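Local coordinates for protein SSD1 (PDB 7AM1) that binds messenger RNA and represses its translation as a pseudonuclease of the RNase II family, and is implicated in control of the G1 phase of the cell cycle, at residues R355-F367 and A379-E391. Sequence-based numbering, arbitrary orientation.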
loop_
_atom_site.group_PDB
_atom_site.type_symbol
_atom_site.label_atom_id
_atom_site.label_comp_id
_atom_site.label_asym_id
_atom_site.label_seq_id
_atom_site.Cartn_x
_atom_site.Cartn_y
_atom_site.Cartn_z
ATOM N N ARG A 355 -18.633 7.467 34.054
ATOM C CA ARG A 355 -17.721 6.579 33.347
ATOM C C ARG A 355 -17.179 5.507 34.281
ATOM O O ARG A 355 -16.938 5.759 35.467
ATOM C CB ARG A 355 -16.566 7.377 32.741
ATOM C CG ARG A 355 -17.014 8.575 31.925
ATOM C CD ARG A 355 -15.868 9.199 31.138
ATOM N NE ARG A 355 -16.366 9.909 29.963
ATOM C CZ ARG A 355 -16.163 9.535 28.702
ATOM N NH1 ARG A 355 -15.439 8.459 28.413
ATOM N NH2 ARG A 355 -16.680 10.259 27.720
ATOM N N ARG A 356 -16.997 4.299 33.746
ATOM C CA ARG A 356 -16.345 3.250 34.518
ATOM C C ARG A 356 -14.916 3.681 34.817
ATOM O O ARG A 356 -14.159 4.029 33.909
ATOM C CB ARG A 356 -16.354 1.922 33.763
ATOM C CG ARG A 356 -15.707 0.773 34.543
ATOM C CD ARG A 356 -16.047 -0.595 33.956
ATOM N NE ARG A 356 -15.293 -1.664 34.610
ATOM C CZ ARG A 356 -15.242 -2.924 34.188
ATOM N NH1 ARG A 356 -15.905 -3.298 33.102
ATOM N NH2 ARG A 356 -14.524 -3.817 34.857
ATOM N N ASN A 357 -14.553 3.672 36.093
ATOM C CA ASN A 357 -13.308 4.283 36.536
ATOM C C ASN A 357 -12.218 3.224 36.651
ATOM O O ASN A 357 -12.380 2.234 37.371
ATOM C CB ASN A 357 -13.506 5.002 37.869
ATOM C CG ASN A 357 -12.324 5.869 38.231
ATOM O OD1 ASN A 357 -11.243 5.364 38.532
ATOM N ND2 ASN A 357 -12.518 7.183 38.195
ATOM N N PHE A 358 -11.116 3.435 35.931
ATOM C CA PHE A 358 -9.941 2.576 35.998
ATOM C C PHE A 358 -8.730 3.348 36.522
ATOM O O PHE A 358 -7.596 3.055 36.142
ATOM C CB PHE A 358 -9.598 1.981 34.627
ATOM C CG PHE A 358 -10.638 1.045 34.071
ATOM C CD1 PHE A 358 -10.763 -0.248 34.557
ATOM C CD2 PHE A 358 -11.464 1.448 33.030
ATOM C CE1 PHE A 358 -11.715 -1.115 34.033
ATOM C CE2 PHE A 358 -12.422 0.589 32.503
ATOM C CZ PHE A 358 -12.543 -0.692 32.998
ATOM N N THR A 359 -8.946 4.334 37.393
ATOM C CA THR A 359 -7.855 5.204 37.816
ATOM C C THR A 359 -7.163 4.738 39.092
ATOM O O THR A 359 -6.093 5.264 39.420
ATOM C CB THR A 359 -8.358 6.639 38.029
ATOM O OG1 THR A 359 -9.341 6.656 39.070
ATOM C CG2 THR A 359 -8.968 7.195 36.749
ATOM N N ASP A 360 -7.738 3.778 39.815
ATOM C CA ASP A 360 -7.115 3.256 41.028
ATOM C C ASP A 360 -5.906 2.415 40.641
ATOM O O ASP A 360 -6.053 1.292 40.146
ATOM C CB ASP A 360 -8.119 2.437 41.834
ATOM C CG ASP A 360 -7.617 2.105 43.227
ATOM O OD1 ASP A 360 -6.387 2.076 43.430
ATOM O OD2 ASP A 360 -8.460 1.874 44.120
ATOM N N THR A 361 -4.706 2.961 40.851
ATOM C CA THR A 361 -3.478 2.262 40.490
ATOM C C THR A 361 -3.198 1.062 41.388
ATOM O O THR A 361 -2.247 0.320 41.115
ATOM C CB THR A 361 -2.293 3.232 40.522
ATOM O OG1 THR A 361 -2.234 3.897 41.789
ATOM C CG2 THR A 361 -2.432 4.271 39.412
ATOM N N ASN A 362 -3.984 0.864 42.452
ATOM C CA ASN A 362 -3.873 -0.352 43.244
ATOM C C ASN A 362 -4.613 -1.521 42.613
ATOM O O ASN A 362 -4.258 -2.677 42.873
ATOM C CB ASN A 362 -4.441 -0.141 44.652
ATOM C CG ASN A 362 -3.665 0.880 45.452
ATOM O OD1 ASN A 362 -2.455 1.026 45.289
ATOM N ND2 ASN A 362 -4.361 1.589 46.332
ATOM N N GLU A 363 -5.592 -1.246 41.752
ATOM C CA GLU A 363 -6.417 -2.285 41.156
ATOM C C GLU A 363 -6.081 -2.568 39.703
ATOM O O GLU A 363 -6.262 -3.701 39.255
ATOM C CB GLU A 363 -7.902 -1.904 41.235
ATOM C CG GLU A 363 -8.443 -1.704 42.643
ATOM C CD GLU A 363 -8.515 -2.988 43.452
ATOM O OE1 GLU A 363 -8.654 -4.074 42.851
ATOM O OE2 GLU A 363 -8.446 -2.907 44.696
ATOM N N TYR A 364 -5.616 -1.568 38.958
ATOM C CA TYR A 364 -5.346 -1.708 37.535
ATOM C C TYR A 364 -3.962 -1.157 37.244
ATOM O O TYR A 364 -3.621 -0.058 37.693
ATOM C CB TYR A 364 -6.400 -0.976 36.693
ATOM C CG TYR A 364 -7.805 -1.460 36.952
ATOM C CD1 TYR A 364 -8.296 -2.583 36.308
ATOM C CD2 TYR A 364 -8.634 -0.802 37.848
ATOM C CE1 TYR A 364 -9.573 -3.038 36.541
ATOM C CE2 TYR A 364 -9.917 -1.252 38.096
ATOM C CZ TYR A 364 -10.380 -2.371 37.436
ATOM O OH TYR A 364 -11.654 -2.831 37.673
ATOM N N ASN A 365 -3.165 -1.938 36.522
ATOM C CA ASN A 365 -1.849 -1.523 36.046
ATOM C C ASN A 365 -1.978 -1.323 34.538
ATOM O O ASN A 365 -1.683 -2.214 33.743
ATOM C CB ASN A 365 -0.778 -2.546 36.392
ATOM C CG ASN A 365 0.619 -2.065 36.044
ATOM O OD1 ASN A 365 0.793 -1.069 35.341
ATOM N ND2 ASN A 365 1.624 -2.773 36.540
ATOM N N ILE A 366 -2.461 -0.151 34.154
ATOM C CA ILE A 366 -2.692 0.171 32.751
ATOM C C ILE A 366 -1.401 0.713 32.159
ATOM O O ILE A 366 -0.791 1.638 32.710
ATOM C CB ILE A 366 -3.836 1.185 32.602
ATOM C CG1 ILE A 366 -5.166 0.541 32.993
ATOM C CG2 ILE A 366 -3.929 1.687 31.164
ATOM C CD1 ILE A 366 -6.273 1.533 33.253
ATOM N N PHE A 367 -0.973 0.142 31.043
ATOM C CA PHE A 367 0.159 0.697 30.319
ATOM C C PHE A 367 -0.331 1.232 28.983
ATOM O O PHE A 367 -1.028 0.535 28.238
ATOM C CB PHE A 367 1.291 -0.326 30.138
ATOM C CG PHE A 367 0.870 -1.639 29.542
ATOM C CD1 PHE A 367 0.317 -2.628 30.333
ATOM C CD2 PHE A 367 1.063 -1.896 28.192
ATOM C CE1 PHE A 367 -0.062 -3.842 29.789
ATOM C CE2 PHE A 367 0.688 -3.111 27.642
ATOM C CZ PHE A 367 0.123 -4.084 28.444
ATOM N N ALA A 379 -4.345 1.833 25.251
ATOM C CA ALA A 379 -3.763 1.372 26.501
ATOM C C ALA A 379 -4.413 0.053 26.893
ATOM O O ALA A 379 -5.534 -0.257 26.480
ATOM C CB ALA A 379 -3.930 2.418 27.610
ATOM N N LEU A 380 -3.701 -0.718 27.714
ATOM C CA LEU A 380 -4.150 -2.046 28.091
ATOM C C LEU A 380 -3.927 -2.290 29.574
ATOM O O LEU A 380 -3.039 -1.693 30.190
ATOM C CB LEU A 380 -3.380 -3.142 27.336
ATOM C CG LEU A 380 -3.618 -3.383 25.854
ATOM C CD1 LEU A 380 -2.519 -4.300 25.325
ATOM C CD2 LEU A 380 -4.999 -3.979 25.626
ATOM N N HIS A 381 -4.728 -3.192 30.135
ATOM C CA HIS A 381 -4.402 -3.792 31.417
ATOM C C HIS A 381 -4.775 -5.264 31.359
ATOM O O HIS A 381 -5.632 -5.673 30.571
ATOM C CB HIS A 381 -5.100 -3.103 32.603
ATOM C CG HIS A 381 -6.551 -3.442 32.767
ATOM N ND1 HIS A 381 -7.562 -2.611 32.335
ATOM C CD2 HIS A 381 -7.160 -4.487 33.376
ATOM C CE1 HIS A 381 -8.732 -3.142 32.649
ATOM N NE2 HIS A 381 -8.515 -4.284 33.277
ATOM N N VAL A 382 -4.085 -6.059 32.164
ATOM C CA VAL A 382 -4.445 -7.451 32.398
ATOM C C VAL A 382 -4.537 -7.612 33.907
ATOM O O VAL A 382 -3.673 -7.123 34.643
ATOM C CB VAL A 382 -3.429 -8.436 31.788
ATOM C CG1 VAL A 382 -3.672 -9.838 32.311
ATOM C CG2 VAL A 382 -3.504 -8.416 30.280
ATOM N N ARG A 383 -5.592 -8.260 34.370
ATOM C CA ARG A 383 -5.835 -8.357 35.799
ATOM C C ARG A 383 -6.364 -9.748 36.087
ATOM O O ARG A 383 -7.147 -10.296 35.308
ATOM C CB ARG A 383 -6.808 -7.255 36.248
ATOM C CG ARG A 383 -7.177 -7.231 37.719
ATOM C CD ARG A 383 -8.049 -6.004 38.001
ATOM N NE ARG A 383 -8.528 -5.941 39.378
ATOM C CZ ARG A 383 -9.662 -6.479 39.812
ATOM N NH1 ARG A 383 -10.456 -7.134 38.976
ATOM N NH2 ARG A 383 -10.002 -6.356 41.084
ATOM N N ASN A 384 -5.893 -10.331 37.181
ATOM C CA ASN A 384 -6.430 -11.588 37.681
ATOM C C ASN A 384 -7.625 -11.264 38.566
ATOM O O ASN A 384 -7.481 -10.569 39.577
ATOM C CB ASN A 384 -5.351 -12.356 38.439
ATOM C CG ASN A 384 -5.842 -13.678 38.978
ATOM O OD1 ASN A 384 -7.012 -14.031 38.829
ATOM N ND2 ASN A 384 -4.938 -14.430 39.599
ATOM N N ASN A 385 -8.806 -11.745 38.171
ATOM C CA ASN A 385 -10.023 -11.471 38.924
ATOM C C ASN A 385 -10.187 -12.375 40.138
ATOM O O ASN A 385 -11.028 -12.084 40.993
ATOM C CB ASN A 385 -11.250 -11.616 38.023
ATOM C CG ASN A 385 -11.374 -10.486 37.033
ATOM O OD1 ASN A 385 -10.918 -9.371 37.287
ATOM N ND2 ASN A 385 -11.990 -10.767 35.891
ATOM N N GLY A 386 -9.417 -13.457 40.229
ATOM C CA GLY A 386 -9.411 -14.292 41.409
ATOM C C GLY A 386 -10.419 -15.423 41.427
ATOM O O GLY A 386 -10.374 -16.248 42.348
ATOM N N ASN A 387 -11.324 -15.493 40.456
ATOM C CA ASN A 387 -12.335 -16.545 40.403
ATOM C C ASN A 387 -12.116 -17.458 39.201
ATOM O O ASN A 387 -13.062 -17.842 38.511
ATOM C CB ASN A 387 -13.741 -15.950 40.368
ATOM C CG ASN A 387 -13.980 -15.083 39.146
ATOM O OD1 ASN A 387 -13.040 -14.572 38.539
ATOM N ND2 ASN A 387 -15.247 -14.915 38.779
ATOM N N GLY A 388 -10.860 -17.820 38.944
ATOM C CA GLY A 388 -10.531 -18.591 37.762
ATOM C C GLY A 388 -10.660 -17.836 36.460
ATOM O O GLY A 388 -10.670 -18.459 35.392
ATOM N N THR A 389 -10.774 -16.513 36.508
ATOM C CA THR A 389 -10.884 -15.709 35.303
ATOM C C THR A 389 -9.848 -14.597 35.322
ATOM O O THR A 389 -9.442 -14.117 36.384
ATOM C CB THR A 389 -12.287 -15.092 35.154
ATOM O OG1 THR A 389 -12.454 -14.038 36.112
ATOM C CG2 THR A 389 -13.367 -16.144 35.364
ATOM N N LEU A 390 -9.437 -14.190 34.127
ATOM C CA LEU A 390 -8.592 -13.026 33.917
ATOM C C LEU A 390 -9.402 -11.944 33.217
ATOM O O LEU A 390 -10.510 -12.178 32.725
ATOM C CB LEU A 390 -7.354 -13.378 33.084
ATOM C CG LEU A 390 -6.477 -14.535 33.559
ATOM C CD1 LEU A 390 -5.309 -14.739 32.600
ATOM C CD2 LEU A 390 -5.977 -14.288 34.972
ATOM N N GLU A 391 -8.829 -10.749 33.167
ATOM C CA GLU A 391 -9.461 -9.608 32.522
ATOM C C GLU A 391 -8.438 -8.900 31.648
ATOM O O GLU A 391 -7.352 -8.553 32.119
ATOM C CB GLU A 391 -10.027 -8.647 33.569
ATOM C CG GLU A 391 -10.496 -7.326 33.027
ATOM C CD GLU A 391 -11.219 -6.512 34.075
ATOM O OE1 GLU A 391 -12.239 -7.004 34.603
ATOM O OE2 GLU A 391 -10.766 -5.389 34.378
HETATM O O HOH W 1 -12.551 -4.755 36.490
HETATM O O HOH W 2 -4.059 -4.693 35.941
#
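Tyr364 turns the edge of its ring onto one face of the His381 imidazole, with CD1 of Tyr364 3.5 Å from NE2 of His381 and the two planes 68° apart, an edge-to-face pair. The His381 ring reaches this place because its CG sits between the backbone N and carbonyl carbon (chi1 77°). There NE2 of His381 donates, nearly in the ring plane, a 2.7 Å hydrogen bond to the anti lone pair of Glu391 OE2, while ND1 is hydrogen-bonded to His395. Phe358 completes the aromatic cluster, placing CD1 over the centre of the Tyr364 ring and meeting His381 obliquely. Glu391 reaches in from the adjacent strand, and its OE2 also lies at the Tyr364 edge, 3.4 Å from CE1. A water donates to the same OE2 and lies close to Tyr364 OH; Arg356, extended from the opposite direction, gives that water a weak bond and forms a long salt bridge with Glu391 (NH2 to OE1 3.9 Å). Farther along, Arg383 NH2 meets Glu363 OE1 nearly along the C-O axis in a salt bridge. Beside the cluster, Phe367 and Leu380 form an antiparallel hydrogen-bonded pair, and Leu380 CB packs over the Phe367 ring face in a CH-pi contact. Were His381 replaced by an alanine, Glu391 OE2 would probably lose its ring N-H donor and a gap would open beneath the Tyr364 edge. The contact thus ties strand 356-358, the loop that follows it and the start of strand 367-370 to the hairpin of strands 378-384 and 389-397, within the RNB domain's mixed sheet. The bonds from His381 and the water, together with the Arg356 charge, would be expected to favour an ionised Glu391 carboxylate amid the aromatic rings.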